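Local coordinates for aminotransferase, class I (Staphylococcus aureus, PDB 2O1B), which probably catalyses pyridoxal-5'-phosphate-dependent transfer of an amino group between an amino acid such as aspartate and a 2-oxo acid, at residues D96-Q99 / R100-V104; V129-P132 / G133-V136. One frame throughout, in Å; residues are numbered along the deposited sequence.

Interaction 1 of 2, residues D96-Q99 / R100-V104; sequences DFYQ and RQYNV
Tyr102 turns the CD1 edge of its ring onto the face of Tyr98, one turn earlier in helix 88-102. The pair is T-shaped (edge-to-face) but tilted, with ring planes 55° apart and centroids 5.0 Å from each other; CD1 of Tyr102 stands over the centre of the Tyr98 ring. Val104 lies alongside Tyr98, pointing the same way, and its CB meets the edge of that ring 4.0 Å from CD2.

A second i to i+4 pair is a CH-pi contact. CG of Gln101 sits over the face of the Phe97 ring, 3.6 Å from its centroid. Gln101 bends at chi2 (-77°), which leads the amide out past the rim, NE2 3.7 Å from CE1 of Phe97. Arg100 approaches the same ring at its edge, NH2 lying near the ring plane with the guanidinium almost perpendicular to it.

At the helix end Tyr98 O takes two donors, the i+4 N-H of Tyr102 at 2.8 Å and, weakly, the i+6 N-H of Val104, as the chain turns at Asn103 with positive phi. The aromatic side packs on the large sheet, all three rings meeting Tyr249 of strand 245-250, Phe97 edge-to-face. Apolar surfaces thus carry the contact, while the polar ends of Tyr98, Arg100 and Gln101 are satisfied elsewhere, by Glu247, Asp302 (a salt bridge) and Lys231 respectively.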
loop_
_atom_site.group_PDB
_atom_site.type_symbol
_atom_site.label_atom_id
_atom_site.label_comp_id
_atom_site.label_asym_id
_atom_site.label_seq_id
_atom_site.Cartn_x
_atom_site.Cartn_y
_atom_site.Cartn_z
ATOM N N ASP A 96 -23.897 -3.925 0.801
ATOM C CA ASP A 96 -25.071 -3.633 -0.030
ATOM C C ASP A 96 -24.875 -4.102 -1.468
ATOM O O ASP A 96 -25.782 -4.681 -2.069
ATOM C CB ASP A 96 -25.373 -2.133 -0.054
ATOM C CG ASP A 96 -25.960 -1.605 1.262
ATOM O OD1 ASP A 96 -26.253 -2.395 2.194
ATOM O OD2 ASP A 96 -26.124 -0.370 1.353
ATOM N N PHE A 97 -23.695 -3.816 -2.023
ATOM C CA PHE A 97 -23.331 -4.253 -3.371
ATOM C C PHE A 97 -23.400 -5.777 -3.450
ATOM O O PHE A 97 -24.140 -6.327 -4.267
ATOM C CB PHE A 97 -21.933 -3.724 -3.710
ATOM C CG PHE A 97 -21.427 -4.110 -5.078
ATOM C CD1 PHE A 97 -21.813 -3.393 -6.208
ATOM C CD2 PHE A 97 -20.510 -5.143 -5.226
ATOM C CE1 PHE A 97 -21.324 -3.732 -7.479
ATOM C CE2 PHE A 97 -20.020 -5.484 -6.492
ATOM C CZ PHE A 97 -20.426 -4.767 -7.617
ATOM N N TYR A 98 -22.667 -6.462 -2.575
ATOM C CA TYR A 98 -22.709 -7.921 -2.567
ATOM C C TYR A 98 -24.099 -8.527 -2.373
ATOM O O TYR A 98 -24.423 -9.542 -2.998
ATOM C CB TYR A 98 -21.671 -8.506 -1.609
ATOM C CG TYR A 98 -20.470 -8.988 -2.384
ATOM C CD1 TYR A 98 -19.617 -8.079 -3.023
ATOM C CD2 TYR A 98 -20.219 -10.349 -2.529
ATOM C CE1 TYR A 98 -18.523 -8.528 -3.775
ATOM C CE2 TYR A 98 -19.122 -10.804 -3.263
ATOM C CZ TYR A 98 -18.286 -9.891 -3.885
ATOM O OH TYR A 98 -17.215 -10.346 -4.617
ATOM N N GLN A 99 -24.928 -7.888 -1.550
ATOM C CA GLN A 99 -26.297 -8.339 -1.341
ATOM C C GLN A 99 -27.135 -8.257 -2.620
ATOM O O GLN A 99 -27.721 -9.253 -3.041
ATOM C CB GLN A 99 -26.982 -7.559 -0.202
ATOM C CG GLN A 99 -28.388 -8.060 0.126
ATOM C CD GLN A 99 -28.396 -9.493 0.624
ATOM O OE1 GLN A 99 -27.730 -9.834 1.606
ATOM N NE2 GLN A 99 -29.147 -10.339 -0.053
ATOM N N ARG A 100 -27.211 -7.078 -3.237
ATOM C CA ARG A 100 -28.043 -6.957 -4.439
ATOM C C ARG A 100 -27.396 -7.577 -5.685
ATOM O O ARG A 100 -28.102 -7.957 -6.614
ATOM C CB ARG A 100 -28.520 -5.516 -4.685
ATOM C CG ARG A 100 -27.424 -4.532 -4.964
ATOM C CD ARG A 100 -27.963 -3.155 -5.326
ATOM N NE ARG A 100 -26.879 -2.385 -5.932
ATOM C CZ ARG A 100 -26.015 -1.619 -5.267
ATOM N NH1 ARG A 100 -26.105 -1.462 -3.952
ATOM N NH2 ARG A 100 -25.056 -0.998 -5.932
ATOM N N GLN A 101 -26.067 -7.698 -5.696
ATOM C CA GLN A 101 -25.384 -8.317 -6.833
ATOM C C GLN A 101 -25.419 -9.850 -6.768
ATOM O O GLN A 101 -25.770 -10.507 -7.756
ATOM C CB GLN A 101 -23.931 -7.810 -6.979
ATOM C CG GLN A 101 -23.792 -6.362 -7.502
ATOM C CD GLN A 101 -24.006 -6.232 -9.005
ATOM O OE1 GLN A 101 -24.037 -7.232 -9.731
ATOM N NE2 GLN A 101 -24.136 -4.994 -9.481
ATOM N N TYR A 102 -25.071 -10.412 -5.610
ATOM C CA TYR A 102 -24.857 -11.858 -5.485
ATOM C C TYR A 102 -25.682 -12.563 -4.393
ATOM O O TYR A 102 -25.480 -13.758 -4.137
ATOM C CB TYR A 102 -23.354 -12.151 -5.320
ATOM C CG TYR A 102 -22.497 -11.485 -6.381
ATOM C CD1 TYR A 102 -21.686 -10.397 -6.071
ATOM C CD2 TYR A 102 -22.517 -11.930 -7.706
ATOM C CE1 TYR A 102 -20.905 -9.766 -7.055
ATOM C CE2 TYR A 102 -21.733 -11.314 -8.689
ATOM C CZ TYR A 102 -20.940 -10.231 -8.363
ATOM O OH TYR A 102 -20.181 -9.608 -9.345
ATOM N N ASN A 103 -26.623 -11.840 -3.781
ATOM C CA ASN A 103 -27.411 -12.340 -2.637
ATOM C C ASN A 103 -26.531 -12.940 -1.528
ATOM O O ASN A 103 -26.857 -13.975 -0.937
ATOM C CB ASN A 103 -28.517 -13.316 -3.086
ATOM C CG ASN A 103 -29.613 -13.493 -2.030
ATOM O OD1 ASN A 103 -29.926 -12.567 -1.275
ATOM N ND2 ASN A 103 -30.205 -14.688 -1.981
ATOM N N VAL A 104 -25.405 -12.274 -1.271
ATOM C CA VAL A 104 -24.449 -12.690 -0.258
ATOM C C VAL A 104 -24.548 -11.735 0.917
ATOM O O VAL A 104 -24.348 -10.525 0.751
ATOM C CB VAL A 104 -22.994 -12.679 -0.792
ATOM C CG1 VAL A 104 -22.010 -13.014 0.318
ATOM C CG2 VAL A 104 -22.827 -13.654 -1.956
#

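Interaction 2 of 2, residues V129-P132 / G133-V136; sequences VINP and GDYV
Asn131 and Asp134 are joined by two hydrogen bonds that close the turn between helix 118-129 and strand 135-140. The first is the backbone bond of a type II beta turn, from Asp134 N to Asn131 O at 3.0 Å. The second runs the other way across the turn: Asn131 N gives its hydrogen to the carboxylate oxygen OD1 of Asp134, 2.9 Å away and almost straight at 178°. The N-H comes down on OD1 from well above the carboxylate plane, 65° out of it. With chi1 at -80°, CG of Asp134 lies beside its own backbone N, which brings the carboxylate back over the Asn131 peptide. The backbone N-H and C=O of Asn131 are thus both bonded to Asp134, and the carboxylate of the turn's last residue reaches back to its first. Its other oxygen, OD2, makes a long, weak ion pair with Lys183.

Backbone shape supplies the corner. Pro132 and Gly133 occupy the two central positions, and Gly133, with positive phi, adopts angles at which a side chain would be jammed against the carbonyl O of Pro132.

Ile130 also brushes the acid, its CB 3.6 Å from Asp134 OD1. The apolar contact proper is CD1 of Ile130 with CG2 of Val136 at 3.8 Å, the two side chains crossing at about a right angle.

Ile130 and Val136 both pack on Leu184 of strand 182-187, while Val136 pairs through its backbone with strand 156-161 on the other flank. At the outer side, OD1 of Asn131 accepts a hydrogen bond from the backbone N of Asn24 of the second subunit, placing this helix-to-strand turn at the dimer interface.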
loop_
_atom_site.group_PDB
_atom_site.type_symbol
_atom_site.label_atom_id
_atom_site.label_comp_id
_atom_site.label_asym_id
_atom_site.label_seq_id
_atom_site.Cartn_x
_atom_site.Cartn_y
_atom_site.Cartn_z
ATOM N N VAL A 129 -1.823 -15.532 6.096
ATOM C CA VAL A 129 -2.586 -16.766 6.256
ATOM C C VAL A 129 -1.736 -18.032 6.369
ATOM O O VAL A 129 -2.103 -18.959 7.094
ATOM C CB VAL A 129 -3.646 -16.897 5.115
ATOM C CG1 VAL A 129 -3.959 -18.338 4.814
ATOM C CG2 VAL A 129 -4.901 -16.146 5.483
ATOM N N ILE A 130 -0.591 -18.063 5.686
ATOM C CA ILE A 130 0.235 -19.276 5.645
ATOM C C ILE A 130 1.520 -19.150 6.455
ATOM O O ILE A 130 1.917 -18.052 6.841
ATOM C CB ILE A 130 0.545 -19.716 4.174
ATOM C CG1 ILE A 130 1.641 -18.845 3.547
ATOM C CG2 ILE A 130 -0.740 -19.705 3.309
ATOM C CD1 ILE A 130 2.326 -19.480 2.343
ATOM N N ASN A 131 2.166 -20.283 6.715
ATOM C CA ASN A 131 3.458 -20.302 7.390
ATOM C C ASN A 131 4.564 -20.827 6.461
ATOM O O ASN A 131 4.268 -21.523 5.490
ATOM C CB ASN A 131 3.361 -21.125 8.683
ATOM C CG ASN A 131 2.401 -20.501 9.694
ATOM O OD1 ASN A 131 2.601 -19.367 10.135
ATOM N ND2 ASN A 131 1.342 -21.230 10.042
ATOM N N PRO A 132 5.841 -20.474 6.731
ATOM C CA PRO A 132 6.956 -20.968 5.913
ATOM C C PRO A 132 6.832 -22.447 5.518
ATOM O O PRO A 132 6.538 -23.286 6.368
ATOM C CB PRO A 132 8.158 -20.758 6.827
ATOM C CG PRO A 132 7.804 -19.531 7.590
ATOM C CD PRO A 132 6.314 -19.565 7.794
ATOM N N GLY A 133 7.027 -22.746 4.229
ATOM C CA GLY A 133 6.963 -24.115 3.726
ATOM C C GLY A 133 5.575 -24.609 3.351
ATOM O O GLY A 133 5.428 -25.724 2.843
ATOM N N ASP A 134 4.549 -23.800 3.612
ATOM C CA ASP A 134 3.186 -24.147 3.219
ATOM C C ASP A 134 3.052 -24.084 1.707
ATOM O O ASP A 134 3.570 -23.170 1.077
ATOM C CB ASP A 134 2.163 -23.191 3.863
ATOM C CG ASP A 134 1.843 -23.552 5.315
ATOM O OD1 ASP A 134 1.004 -22.844 5.906
ATOM O OD2 ASP A 134 2.411 -24.530 5.866
ATOM N N TYR A 135 2.337 -25.048 1.132
ATOM C CA TYR A 135 2.096 -25.073 -0.308
ATOM C C TYR A 135 0.933 -24.184 -0.683
ATOM O O TYR A 135 -0.067 -24.128 0.028
ATOM C CB TYR A 135 1.792 -26.489 -0.765
ATOM C CG TYR A 135 2.986 -27.393 -0.829
ATOM C CD1 TYR A 135 3.998 -27.329 0.127
ATOM C CD2 TYR A 135 3.094 -28.343 -1.833
ATOM C CE1 TYR A 135 5.103 -28.196 0.071
ATOM C CE2 TYR A 135 4.179 -29.209 -1.897
ATOM C CZ TYR A 135 5.177 -29.128 -0.952
ATOM O OH TYR A 135 6.250 -29.983 -1.040
ATOM N N VAL A 136 1.084 -23.472 -1.800
ATOM C CA VAL A 136 0.016 -22.642 -2.341
ATOM C C VAL A 136 -0.176 -23.025 -3.811
ATOM O O VAL A 136 0.788 -23.016 -4.595
ATOM C CB VAL A 136 0.337 -21.127 -2.218
ATOM C CG1 VAL A 136 -0.783 -20.294 -2.802
ATOM C CG2 VAL A 136 0.586 -20.740 -0.753
#

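Interactions 1 and 2 both lie where a helix ends, yet they hold different elements: residues 96-104 finish helix 88-102, whereas residues 129-136 lead from helix 118-129 into strand 135-140 of the seven-stranded sheet. Their nearest atoms are about 17 Å apart and do not touch. Each is partly buried: Phe97, Tyr98 and Val104 in interaction 1, and Ile130 and Val136 in interaction 2, are the buried members, while Arg100, Asn103 and Pro132 are exposed. Aromatic rings dominate interaction 1, whose Tyr98 side chain comes within about 12 Å of a bound pyridoxal-5'-phosphate; interaction 2 relies on hydrogen bonding within a tight turn. Only the latter meets the second subunit.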